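Ketosynthase (Streptomyces sp. MSC090213JE08, PDB 6KXD) probably catalyses the decarboxylative condensation of malonyl-ACP with an acyl chain, as the ketosynthase of a highly reducing type II polyketide synthase. Local coordinates at residues V219-K224 with T327-S332; G276-I281 with S313-D318; E293-I298 with A323-V328; G356-T361 with A383-V388. All coordinates share one frame; numbering follows the deposited sequence.

Interaction 1. Residues V219-K224 with T327-S332; sequences VRPFDK and TVAVKS
P221 lays its ring against A329 and the first turn of the helix that holds S332. The ring can be followed atom by atom. Its CB presses on the methyl of A329, with 3.3 Å between P221 CB and A329 CB, closer than two such carbons normally sit. CG lies between two neighbours, A329 CB and S332 CB. CD has moved on to S332 and sits 3.6 Å from S332 CB. The ring thus spans the step from A329 to the helix. F222 follows in the chain and extends the apolar patch. Its CE2 is 4.0 Å from A329 CB, and its CZ is 4.1 Å from T327 CG2. The F222 and T327 side chains cross at about a right angle. P221 and F222 are the central residues of a type II beta turn from R220 to D223, and F222 N is also held by D309 of helix 306-320. The turn thus sits beside that helix, in the thiolase-like fold of the ketosynthases. At the other end, V219 CG1 approaches K331 O at 3.9 Å. The S332 hydroxyl turns back to its own segment. With chi1 63°, OG lies between the backbone N and the carbonyl carbon and donates to A329 O at 2.7 Å. OG is also hydrogen-bonded to I362 N. A329 O also accepts from S332 N, so two bonds grip it. T361 OG1 bonds to A329 N.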
loop_
_atom_site.group_PDB
_atom_site.type_symbol
_atom_site.label_atom_id
_atom_site.label_comp_id
_atom_site.label_asym_id
_atom_site.label_seq_id
_atom_site.Cartn_x
_atom_site.Cartn_y
_atom_site.Cartn_z
ATOM N N VAL A 219 14.271 -1.071 -23.680
ATOM C CA VAL A 219 13.850 0.087 -22.946
ATOM C C VAL A 219 14.914 1.162 -23.130
ATOM O O VAL A 219 16.092 0.950 -22.774
ATOM C CB VAL A 219 13.646 -0.216 -21.447
ATOM C CG1 VAL A 219 12.993 0.966 -20.747
ATOM C CG2 VAL A 219 12.858 -1.497 -21.235
ATOM N N ARG A 220 14.484 2.311 -23.670
ATOM C CA ARG A 220 15.354 3.418 -23.963
ATOM C C ARG A 220 14.869 4.692 -23.290
ATOM O O ARG A 220 14.350 5.580 -23.970
ATOM C CB ARG A 220 15.406 3.662 -25.482
ATOM C CG ARG A 220 15.721 2.445 -26.332
ATOM C CD ARG A 220 16.029 2.890 -27.766
ATOM N NE ARG A 220 16.005 1.767 -28.677
ATOM C CZ ARG A 220 17.067 1.003 -28.953
ATOM N NH1 ARG A 220 18.164 1.083 -28.217
ATOM N NH2 ARG A 220 17.022 0.163 -29.965
ATOM N N PRO A 221 14.979 4.824 -21.951
ATOM C CA PRO A 221 14.545 6.033 -21.267
ATOM C C PRO A 221 15.273 7.292 -21.743
ATOM O O PRO A 221 16.513 7.366 -21.766
ATOM C CB PRO A 221 14.821 5.741 -19.782
ATOM C CG PRO A 221 14.726 4.240 -19.722
ATOM C CD PRO A 221 15.447 3.814 -20.991
ATOM N N PHE A 222 14.439 8.274 -22.075
ATOM C CA PHE A 222 14.824 9.615 -22.486
ATOM C C PHE A 222 15.364 9.598 -23.925
ATOM O O PHE A 222 15.803 10.623 -24.416
ATOM C CB PHE A 222 15.827 10.244 -21.521
ATOM C CG PHE A 222 15.301 10.351 -20.110
ATOM C CD1 PHE A 222 14.232 11.187 -19.823
ATOM C CD2 PHE A 222 15.836 9.583 -19.084
ATOM C CE1 PHE A 222 13.714 11.274 -18.540
ATOM C CE2 PHE A 222 15.323 9.682 -17.799
ATOM C CZ PHE A 222 14.267 10.525 -17.533
ATOM N N ASP A 223 15.272 8.454 -24.594
ATOM C CA ASP A 223 15.699 8.353 -25.977
ATOM C C ASP A 223 14.597 8.947 -26.852
ATOM O O ASP A 223 13.436 8.796 -26.532
ATOM C CB ASP A 223 15.968 6.904 -26.355
ATOM C CG ASP A 223 16.646 6.732 -27.703
ATOM O OD1 ASP A 223 15.928 6.812 -28.721
ATOM O OD2 ASP A 223 17.884 6.527 -27.701
ATOM N N LYS A 224 15.007 9.570 -27.965
ATOM C CA LYS A 224 14.133 10.198 -28.916
ATOM C C LYS A 224 13.174 9.165 -29.521
ATOM O O LYS A 224 12.025 9.512 -29.807
ATOM C CB LYS A 224 14.972 10.934 -29.972
ATOM C CG LYS A 224 14.202 11.838 -30.925
ATOM C CD LYS A 224 15.060 12.422 -32.052
ATOM C CE LYS A 224 14.348 13.486 -32.868
ATOM N NZ LYS A 224 13.640 12.894 -34.028
ATOM N N THR A 327 20.531 12.880 -14.748
ATOM C CA THR A 327 19.274 12.242 -14.533
ATOM C C THR A 327 19.314 10.909 -15.284
ATOM O O THR A 327 19.266 10.856 -16.484
ATOM C CB THR A 327 18.122 13.166 -14.957
ATOM O OG1 THR A 327 18.159 14.319 -14.122
ATOM C CG2 THR A 327 16.771 12.486 -14.901
ATOM N N VAL A 328 19.341 9.824 -14.520
ATOM C CA VAL A 328 19.516 8.503 -15.032
ATOM C C VAL A 328 18.285 7.650 -14.724
ATOM O O VAL A 328 17.561 7.911 -13.756
ATOM C CB VAL A 328 20.779 7.868 -14.425
ATOM C CG1 VAL A 328 21.954 8.823 -14.508
ATOM C CG2 VAL A 328 20.578 7.399 -12.992
ATOM N N ALA A 329 18.096 6.627 -15.553
ATOM C CA ALA A 329 16.948 5.736 -15.513
ATOM C C ALA A 329 17.414 4.276 -15.368
ATOM O O ALA A 329 17.652 3.583 -16.332
ATOM C CB ALA A 329 16.089 5.944 -16.727
ATOM N N VAL A 330 17.412 3.797 -14.118
ATOM C CA VAL A 330 17.729 2.414 -13.721
ATOM C C VAL A 330 16.839 1.400 -14.432
ATOM O O VAL A 330 17.264 0.270 -14.688
ATOM C CB VAL A 330 17.628 2.301 -12.183
ATOM C CG1 VAL A 330 17.709 0.865 -11.682
ATOM C CG2 VAL A 330 18.691 3.152 -11.517
ATOM N N LYS A 331 15.602 1.786 -14.791
ATOM C CA LYS A 331 14.697 0.898 -15.487
ATOM C C LYS A 331 15.208 0.565 -16.900
ATOM O O LYS A 331 14.700 -0.354 -17.537
ATOM C CB LYS A 331 13.299 1.515 -15.605
ATOM C CG LYS A 331 12.564 1.676 -14.274
ATOM C CD LYS A 331 11.178 2.221 -14.440
ATOM C CE LYS A 331 10.453 2.360 -13.117
ATOM N NZ LYS A 331 11.105 3.377 -12.271
ATOM N N SER A 332 16.184 1.331 -17.377
ATOM C CA SER A 332 16.804 0.980 -18.644
ATOM C C SER A 332 17.400 -0.423 -18.490
ATOM O O SER A 332 17.240 -1.225 -19.382
ATOM C CB SER A 332 17.817 1.984 -19.064
ATOM O OG SER A 332 18.890 2.047 -18.147
#

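Interaction 2. Residues G276-I281 with S313-D318; sequences GIARGI and SAAIVD
A315 is the bump at the centre of this helix pair. Its methyl enters a shallow hollow on helix 274-288, made by I277 and A278. One wall is the beta-branched part of I277: I277 CB and I277 CG2 each lie 3.7 Å from A315 CB. The torsion of I277 explains this, because CG2 stands anti to the backbone N and faces A315, while CG1 runs off beside the N. The floor is backbone, with A278 N 3.7 Å from A315 CB. The A278 methyl is the answering bump. It rests on the other helix between A315 and D318, with A278 CB 3.9 Å from A315 O and 4.4 Å from D318 CB. Small residues on both sides let the axes of the two segments approach to 8.3 Å, at an angle of 45°. The CA atoms of A278 and A315 are only 4.8 Å apart. One turn beyond I277 on helix 274-288, I281 reaches across to I316, the residue after A315. I281 CD1 meets I316 CG1 at 4.1 Å, the two chains crossing obliquely. The D318 carboxylate lies at the border of the contact and forms a salt bridge with R274. Beneath the pair, I277, I281 and I316 all touch strand 387-394. Two helices packed closely through alanines on one face of a beta-sheet fit the layered alpha/beta architecture of the thiolase-like fold.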
loop_
_atom_site.group_PDB
_atom_site.type_symbol
_atom_site.label_atom_id
_atom_site.label_comp_id
_atom_site.label_asym_id
_atom_site.label_seq_id
_atom_site.Cartn_x
_atom_site.Cartn_y
_atom_site.Cartn_z
ATOM N N GLY A 276 2.713 17.917 -10.479
ATOM C CA GLY A 276 2.675 16.920 -9.425
ATOM C C GLY A 276 4.055 16.355 -9.124
ATOM O O GLY A 276 4.513 16.300 -7.973
ATOM N N ILE A 277 4.783 15.959 -10.166
ATOM C CA ILE A 277 6.161 15.478 -9.957
ATOM C C ILE A 277 7.015 16.600 -9.343
ATOM O O ILE A 277 7.783 16.380 -8.420
ATOM C CB ILE A 277 6.775 14.945 -11.256
ATOM C CG1 ILE A 277 5.932 13.815 -11.853
ATOM C CG2 ILE A 277 8.221 14.510 -11.016
ATOM C CD1 ILE A 277 6.419 13.332 -13.173
ATOM N N ALA A 278 6.910 17.815 -9.891
ATOM C CA ALA A 278 7.726 18.915 -9.417
ATOM C C ALA A 278 7.446 19.180 -7.927
ATOM O O ALA A 278 8.351 19.363 -7.136
ATOM C CB ALA A 278 7.484 20.144 -10.286
ATOM N N ARG A 279 6.173 19.143 -7.531
ATOM C CA ARG A 279 5.806 19.355 -6.123
ATOM C C ARG A 279 6.477 18.306 -5.236
ATOM O O ARG A 279 6.927 18.597 -4.186
ATOM C CB ARG A 279 4.285 19.325 -5.965
ATOM C CG ARG A 279 3.634 20.698 -6.033
ATOM C CD ARG A 279 2.166 20.699 -5.595
ATOM N NE ARG A 279 1.796 19.594 -4.703
ATOM C CZ ARG A 279 1.965 19.574 -3.378
ATOM N NH1 ARG A 279 2.422 20.632 -2.720
ATOM N NH2 ARG A 279 1.680 18.469 -2.716
ATOM N N GLY A 280 6.427 17.052 -5.662
ATOM C CA GLY A 280 7.047 15.961 -4.932
ATOM C C GLY A 280 8.536 16.169 -4.747
ATOM O O GLY A 280 9.066 16.017 -3.657
ATOM N N ILE A 281 9.203 16.574 -5.825
ATOM C CA ILE A 281 10.647 16.840 -5.746
ATOM C C ILE A 281 10.872 17.957 -4.721
ATOM O O ILE A 281 11.691 17.809 -3.833
ATOM C CB ILE A 281 11.236 17.151 -7.137
ATOM C CG1 ILE A 281 11.093 15.959 -8.074
ATOM C CG2 ILE A 281 12.691 17.586 -7.024
ATOM C CD1 ILE A 281 11.450 16.248 -9.516
ATOM N N SER A 313 11.051 14.912 -17.209
ATOM C CA SER A 313 12.099 15.817 -17.572
ATOM C C SER A 313 11.650 17.268 -17.317
ATOM O O SER A 313 12.381 18.053 -16.753
ATOM C CB SER A 313 12.465 15.626 -19.020
ATOM O OG SER A 313 13.459 16.551 -19.350
ATOM N N ALA A 314 10.442 17.577 -17.775
ATOM C CA ALA A 314 9.892 18.918 -17.650
ATOM C C ALA A 314 9.817 19.294 -16.169
ATOM O O ALA A 314 10.081 20.414 -15.816
ATOM C CB ALA A 314 8.541 18.994 -18.318
ATOM N N ALA A 315 9.453 18.329 -15.298
ATOM C CA ALA A 315 9.280 18.619 -13.900
ATOM C C ALA A 315 10.631 18.892 -13.261
ATOM O O ALA A 315 10.773 19.760 -12.371
ATOM C CB ALA A 315 8.570 17.458 -13.228
ATOM N N ILE A 316 11.610 18.073 -13.659
ATOM C CA ILE A 316 12.963 18.190 -13.174
ATOM C C ILE A 316 13.501 19.591 -13.549
ATOM O O ILE A 316 14.052 20.294 -12.709
ATOM C CB ILE A 316 13.849 17.038 -13.700
ATOM C CG1 ILE A 316 13.495 15.725 -12.990
ATOM C CG2 ILE A 316 15.330 17.364 -13.516
ATOM C CD1 ILE A 316 14.032 14.476 -13.660
ATOM N N VAL A 317 13.293 19.978 -14.800
ATOM C CA VAL A 317 13.776 21.267 -15.297
ATOM C C VAL A 317 13.015 22.402 -14.591
ATOM O O VAL A 317 13.607 23.431 -14.258
ATOM C CB VAL A 317 13.674 21.339 -16.833
ATOM C CG1 VAL A 317 13.956 22.749 -17.347
ATOM C CG2 VAL A 317 14.585 20.333 -17.514
ATOM N N ASP A 318 11.714 22.216 -14.312
ATOM C CA ASP A 318 10.979 23.195 -13.519
ATOM C C ASP A 318 11.662 23.436 -12.180
ATOM O O ASP A 318 11.770 24.576 -11.750
ATOM C CB ASP A 318 9.549 22.782 -13.185
ATOM C CG ASP A 318 8.570 22.973 -14.316
ATOM O OD1 ASP A 318 8.952 23.604 -15.325
ATOM O OD2 ASP A 318 7.432 22.474 -14.173
#

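Interaction 3. Residues E293-I298 with A323-V328; sequences EEIDFI and APPRTV
I298 is held by R326 and V328 through two backbone bonds that join parallel strands. I298 N donates to R326 O at 2.9 Å, with an angle of 164° at the hydrogen. I298 O accepts from V328 N, also at 2.9 Å and at 169°. The same oxygen receives a CA-H contact from T327 CA at 3.3 Å. On the sheet face that carries I298 and T327, the two side chains lie side by side and point the same way. I298 also extends over P325, where I298 CD1 is 3.3 Å from P325 CG, a tight fit. The P325 ring has a second neighbour in I295, whose CG2 is 3.9 Å from P325 CG. The opposite face carries F297. Its chi1 of 77° puts CG between the backbone N and the carbonyl carbon, and the ring swings to V328, with F297 CE2 3.8 Å from V328 CG2. Further out, T327 OG1 donates to P325 O from above the carbonyl plane, which ties T327 back to P325, two residues earlier. D296 OD2 accepts from the backbone N atoms of R386 and I387, fixing the loop ahead of strand 297-299 to the next strand of the sheet. I298 packs under I316, and P325 under Y320, both of helix 306-320. That helix links the two strands, so the contact is the strand pairing of a beta-alpha-beta crossover.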
loop_
_atom_site.group_PDB
_atom_site.type_symbol
_atom_site.label_atom_id
_atom_site.label_comp_id
_atom_site.label_asym_id
_atom_site.label_seq_id
_atom_site.Cartn_x
_atom_site.Cartn_y
_atom_site.Cartn_z
ATOM N N GLU A 293 21.143 22.568 -5.827
ATOM C CA GLU A 293 22.620 22.556 -6.094
ATOM C C GLU A 293 23.276 21.269 -5.582
ATOM O O GLU A 293 24.180 20.746 -6.224
ATOM C CB GLU A 293 23.349 23.730 -5.419
ATOM C CG GLU A 293 23.108 25.072 -6.090
ATOM C CD GLU A 293 21.805 25.731 -5.678
ATOM O OE1 GLU A 293 21.726 26.175 -4.523
ATOM O OE2 GLU A 293 20.859 25.750 -6.494
ATOM N N GLU A 294 22.850 20.800 -4.403
ATOM C CA GLU A 294 23.586 19.773 -3.670
ATOM C C GLU A 294 23.250 18.379 -4.203
ATOM O O GLU A 294 23.842 17.402 -3.767
ATOM C CB GLU A 294 23.280 19.795 -2.170
ATOM C CG GLU A 294 23.361 21.156 -1.506
ATOM C CD GLU A 294 23.122 21.066 -0.009
ATOM O OE1 GLU A 294 23.892 20.359 0.658
ATOM O OE2 GLU A 294 22.141 21.654 0.481
ATOM N N ILE A 295 22.299 18.277 -5.138
ATOM C CA ILE A 295 21.919 16.971 -5.693
ATOM C C ILE A 295 22.925 16.560 -6.778
ATOM O O ILE A 295 23.103 17.236 -7.787
ATOM C CB ILE A 295 20.474 16.980 -6.221
ATOM C CG1 ILE A 295 19.461 17.268 -5.102
ATOM C CG2 ILE A 295 20.197 15.683 -6.976
ATOM C CD1 ILE A 295 19.459 16.276 -3.958
ATOM N N ASP A 296 23.559 15.401 -6.571
ATOM C CA ASP A 296 24.592 14.900 -7.462
ATOM C C ASP A 296 23.972 14.241 -8.684
ATOM O O ASP A 296 24.453 14.439 -9.777
ATOM C CB ASP A 296 25.553 14.007 -6.686
ATOM C CG ASP A 296 26.272 14.871 -5.668
ATOM O OD1 ASP A 296 26.738 15.961 -6.082
ATOM O OD2 ASP A 296 26.260 14.521 -4.473
ATOM N N PHE A 297 22.915 13.443 -8.498
ATOM C CA PHE A 297 22.130 12.976 -9.630
ATOM C C PHE A 297 20.716 12.605 -9.152
ATOM O O PHE A 297 20.460 12.432 -7.973
ATOM C CB PHE A 297 22.824 11.833 -10.393
ATOM C CG PHE A 297 22.773 10.469 -9.753
ATOM C CD1 PHE A 297 23.673 10.121 -8.761
ATOM C CD2 PHE A 297 21.787 9.557 -10.100
ATOM C CE1 PHE A 297 23.619 8.872 -8.165
ATOM C CE2 PHE A 297 21.714 8.315 -9.486
ATOM C CZ PHE A 297 22.650 7.963 -8.542
ATOM N N ILE A 298 19.816 12.557 -10.122
ATOM C CA ILE A 298 18.474 12.080 -9.965
ATOM C C ILE A 298 18.433 10.689 -10.558
ATOM O O ILE A 298 18.851 10.489 -11.715
ATOM C CB ILE A 298 17.486 13.025 -10.665
ATOM C CG1 ILE A 298 17.585 14.433 -10.090
ATOM C CG2 ILE A 298 16.071 12.446 -10.624
ATOM C CD1 ILE A 298 17.011 15.524 -10.971
ATOM N N ALA A 323 19.777 23.942 -15.956
ATOM C CA ALA A 323 20.943 23.062 -15.669
ATOM C C ALA A 323 20.627 22.060 -14.551
ATOM O O ALA A 323 21.270 22.054 -13.497
ATOM C CB ALA A 323 22.145 23.905 -15.327
ATOM N N PRO A 324 19.688 21.107 -14.762
ATOM C CA PRO A 324 19.404 20.089 -13.754
ATOM C C PRO A 324 20.571 19.124 -13.560
ATOM O O PRO A 324 21.462 19.031 -14.400
ATOM C CB PRO A 324 18.188 19.356 -14.340
ATOM C CG PRO A 324 18.381 19.492 -15.838
ATOM C CD PRO A 324 18.920 20.899 -16.001
ATOM N N PRO A 325 20.594 18.323 -12.475
ATOM C CA PRO A 325 21.668 17.354 -12.285
ATOM C C PRO A 325 21.504 16.242 -13.323
ATOM O O PRO A 325 20.468 16.152 -14.025
ATOM C CB PRO A 325 21.474 16.857 -10.847
ATOM C CG PRO A 325 19.983 17.013 -10.626
ATOM C CD PRO A 325 19.572 18.244 -11.415
ATOM N N ARG A 326 22.541 15.415 -13.430
ATOM C CA ARG A 326 22.474 14.230 -14.237
ATOM C C ARG A 326 21.270 13.404 -13.782
ATOM O O ARG A 326 21.053 13.263 -12.595
ATOM C CB ARG A 326 23.763 13.416 -14.103
ATOM C CG ARG A 326 24.903 13.989 -14.933
ATOM C CD ARG A 326 26.256 13.427 -14.579
ATOM N NE ARG A 326 26.742 13.922 -13.306
ATOM C CZ ARG A 326 27.980 13.726 -12.865
ATOM N NH1 ARG A 326 28.857 13.121 -13.650
ATOM N NH2 ARG A 326 28.333 14.128 -11.654
ATOM N N THR A 327 20.531 12.880 -14.748
ATOM C CA THR A 327 19.274 12.242 -14.533
ATOM C C THR A 327 19.314 10.909 -15.284
ATOM O O THR A 327 19.266 10.856 -16.484
ATOM C CB THR A 327 18.122 13.166 -14.957
ATOM O OG1 THR A 327 18.159 14.319 -14.122
ATOM C CG2 THR A 327 16.771 12.486 -14.901
ATOM N N VAL A 328 19.341 9.824 -14.520
ATOM C CA VAL A 328 19.516 8.503 -15.032
ATOM C C VAL A 328 18.285 7.650 -14.724
ATOM O O VAL A 328 17.561 7.911 -13.756
ATOM C CB VAL A 328 20.779 7.868 -14.425
ATOM C CG1 VAL A 328 21.954 8.823 -14.508
ATOM C CG2 VAL A 328 20.578 7.399 -12.992
#

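Interaction 4. Residues G356-T361 with A383-V388; sequences GFIPPT and ADVRIV
A383, V385 and G356 bury the largest areas here, and I358 completes the contact. A383 is bound through its backbone. A383 N donates to G356 O at 3.1 Å and 166°, but the donor sits 54° out of the carbonyl plane. The A383 methyl meets the tip of I358, with A383 CB 3.9 Å from I358 CD1. V385 brings both of its branches. V385 CG1 lies against I358 CG1 at 3.6 Å and near F357 O at 3.8 Å. V385 CG2 comes over the backbone of G356, 3.8 Å from G356 CA. A chi1 of -54° lets the valine do this, since it leaves CG1 anti to the carbonyl carbon and CG2 between that carbon and the backbone N. G356 is the first residue past the end of helix 341-355 and has positive phi, which favours glycine. From this glycine the chain enters strand 357-358, which pairs antiparallel with strand 381-382 in a small two-stranded sheet beside the main mixed sheet of the ketosynthase fold. A383 follows that partner strand. D384 is the centre of an inverse gamma turn, closed by a weak bond from V385 N to A383 O. After the turn, V385 faces segment 356-361. I358 reaches the main sheet too, touching F297 and V328. On another side, F357 packs on helix 24-34.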
loop_
_atom_site.group_PDB
_atom_site.type_symbol
_atom_site.label_atom_id
_atom_site.label_comp_id
_atom_site.label_asym_id
_atom_site.label_seq_id
_atom_site.Cartn_x
_atom_site.Cartn_y
_atom_site.Cartn_z
ATOM N N GLY A 356 30.556 5.638 -5.063
ATOM C CA GLY A 356 30.993 6.800 -5.828
ATOM C C GLY A 356 30.820 6.572 -7.321
ATOM O O GLY A 356 31.711 6.856 -8.108
ATOM N N PHE A 357 29.644 6.069 -7.719
ATOM C CA PHE A 357 29.310 5.938 -9.139
ATOM C C PHE A 357 27.872 6.384 -9.426
ATOM O O PHE A 357 27.056 6.522 -8.534
ATOM C CB PHE A 357 29.513 4.508 -9.617
ATOM C CG PHE A 357 28.420 3.549 -9.237
ATOM C CD1 PHE A 357 27.352 3.320 -10.089
ATOM C CD2 PHE A 357 28.491 2.839 -8.052
ATOM C CE1 PHE A 357 26.365 2.412 -9.748
ATOM C CE2 PHE A 357 27.511 1.916 -7.723
ATOM C CZ PHE A 357 26.441 1.722 -8.563
ATOM N N ILE A 358 27.607 6.604 -10.713
ATOM C CA ILE A 358 26.312 6.940 -11.211
ATOM C C ILE A 358 25.973 5.896 -12.256
ATOM O O ILE A 358 26.680 5.757 -13.263
ATOM C CB ILE A 358 26.251 8.362 -11.793
ATOM C CG1 ILE A 358 26.649 9.431 -10.782
ATOM C CG2 ILE A 358 24.857 8.626 -12.351
ATOM C CD1 ILE A 358 26.709 10.803 -11.399
ATOM N N PRO A 359 24.904 5.099 -12.032
ATOM C CA PRO A 359 24.578 4.004 -12.920
ATOM C C PRO A 359 24.039 4.612 -14.200
ATOM O O PRO A 359 23.503 5.725 -14.169
ATOM C CB PRO A 359 23.507 3.214 -12.165
ATOM C CG PRO A 359 22.835 4.254 -11.303
ATOM C CD PRO A 359 23.948 5.207 -10.919
ATOM N N PRO A 360 24.162 3.888 -15.333
ATOM C CA PRO A 360 23.813 4.442 -16.639
ATOM C C PRO A 360 22.348 4.290 -17.039
ATOM O O PRO A 360 21.672 3.340 -16.605
ATOM C CB PRO A 360 24.619 3.592 -17.631
ATOM C CG PRO A 360 24.767 2.254 -16.927
ATOM C CD PRO A 360 24.716 2.530 -15.433
ATOM N N THR A 361 21.920 5.194 -17.927
ATOM C CA THR A 361 20.774 4.973 -18.772
ATOM C C THR A 361 21.263 4.265 -20.041
ATOM O O THR A 361 21.887 4.905 -20.909
ATOM C CB THR A 361 20.065 6.290 -19.110
ATOM O OG1 THR A 361 19.947 7.062 -17.920
ATOM C CG2 THR A 361 18.729 6.060 -19.780
ATOM N N ALA A 383 31.909 9.455 -9.710
ATOM C CA ALA A 383 31.615 10.795 -9.242
ATOM C C ALA A 383 31.685 10.815 -7.721
ATOM O O ALA A 383 31.610 9.769 -7.093
ATOM C CB ALA A 383 30.254 11.246 -9.725
ATOM N N ASP A 384 31.777 12.026 -7.176
ATOM C CA ASP A 384 31.714 12.259 -5.765
ATOM C C ASP A 384 30.231 12.427 -5.411
ATOM O O ASP A 384 29.751 13.531 -5.142
ATOM C CB ASP A 384 32.563 13.464 -5.365
ATOM C CG ASP A 384 32.382 13.845 -3.907
ATOM O OD1 ASP A 384 32.461 12.938 -3.056
ATOM O OD2 ASP A 384 32.116 15.034 -3.646
ATOM N N VAL A 385 29.508 11.313 -5.462
ATOM C CA VAL A 385 28.062 11.316 -5.222
ATOM C C VAL A 385 27.829 11.330 -3.710
ATOM O O VAL A 385 28.099 10.368 -3.005
ATOM C CB VAL A 385 27.393 10.126 -5.924
ATOM C CG1 VAL A 385 27.725 10.086 -7.403
ATOM C CG2 VAL A 385 27.775 8.817 -5.291
ATOM N N ARG A 386 27.343 12.466 -3.213
ATOM C CA ARG A 386 27.081 12.649 -1.798
ATOM C C ARG A 386 25.560 12.611 -1.522
ATOM O O ARG A 386 25.171 12.160 -0.468
ATOM C CB ARG A 386 27.714 13.954 -1.295
ATOM C CG ARG A 386 29.239 14.014 -1.379
ATOM C CD ARG A 386 29.743 15.451 -1.470
ATOM N NE ARG A 386 29.336 16.120 -2.715
ATOM C CZ ARG A 386 29.292 17.441 -2.907
ATOM N NH1 ARG A 386 29.751 18.263 -1.977
ATOM N NH2 ARG A 386 28.779 17.940 -4.022
ATOM N N ILE A 387 24.739 13.126 -2.450
ATOM C CA ILE A 387 23.295 13.285 -2.242
ATOM C C ILE A 387 22.590 12.904 -3.542
ATOM O O ILE A 387 22.973 13.362 -4.629
ATOM C CB ILE A 387 22.956 14.717 -1.766
ATOM C CG1 ILE A 387 23.746 15.084 -0.501
ATOM C CG2 ILE A 387 21.450 14.889 -1.567
ATOM C CD1 ILE A 387 23.417 16.444 0.078
ATOM N N VAL A 388 21.575 12.034 -3.431
ATOM C CA VAL A 388 20.905 11.505 -4.589
ATOM C C VAL A 388 19.387 11.587 -4.372
ATOM O O VAL A 388 18.901 11.400 -3.284
ATOM C CB VAL A 388 21.348 10.066 -4.894
ATOM C CG1 VAL A 388 20.672 9.532 -6.141
ATOM C CG2 VAL A 388 22.857 9.944 -5.009
#

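From the N terminus, the loop 219-224 comes first and pairs with 327-332, so interaction 1 closes the longest loop. Interaction 2 lies wholly within it and joins helix 274-288 to helix 306-320. Interaction 3 crosses interaction 2, because segments 293-298 and 313-318 alternate with their partners, and it ends on the same strand, 326-328, as interaction 1. I316 of interaction 2 packs on I298, P324 and T327 of interaction 3, and T327 also belongs to interaction 1. Interaction 4 opens later in the chain and closes a loop of its own. It meets interaction 3 through the D296-I387 backbone bond and the D296-R386 salt bridge, and interaction 1 through T361 at A329.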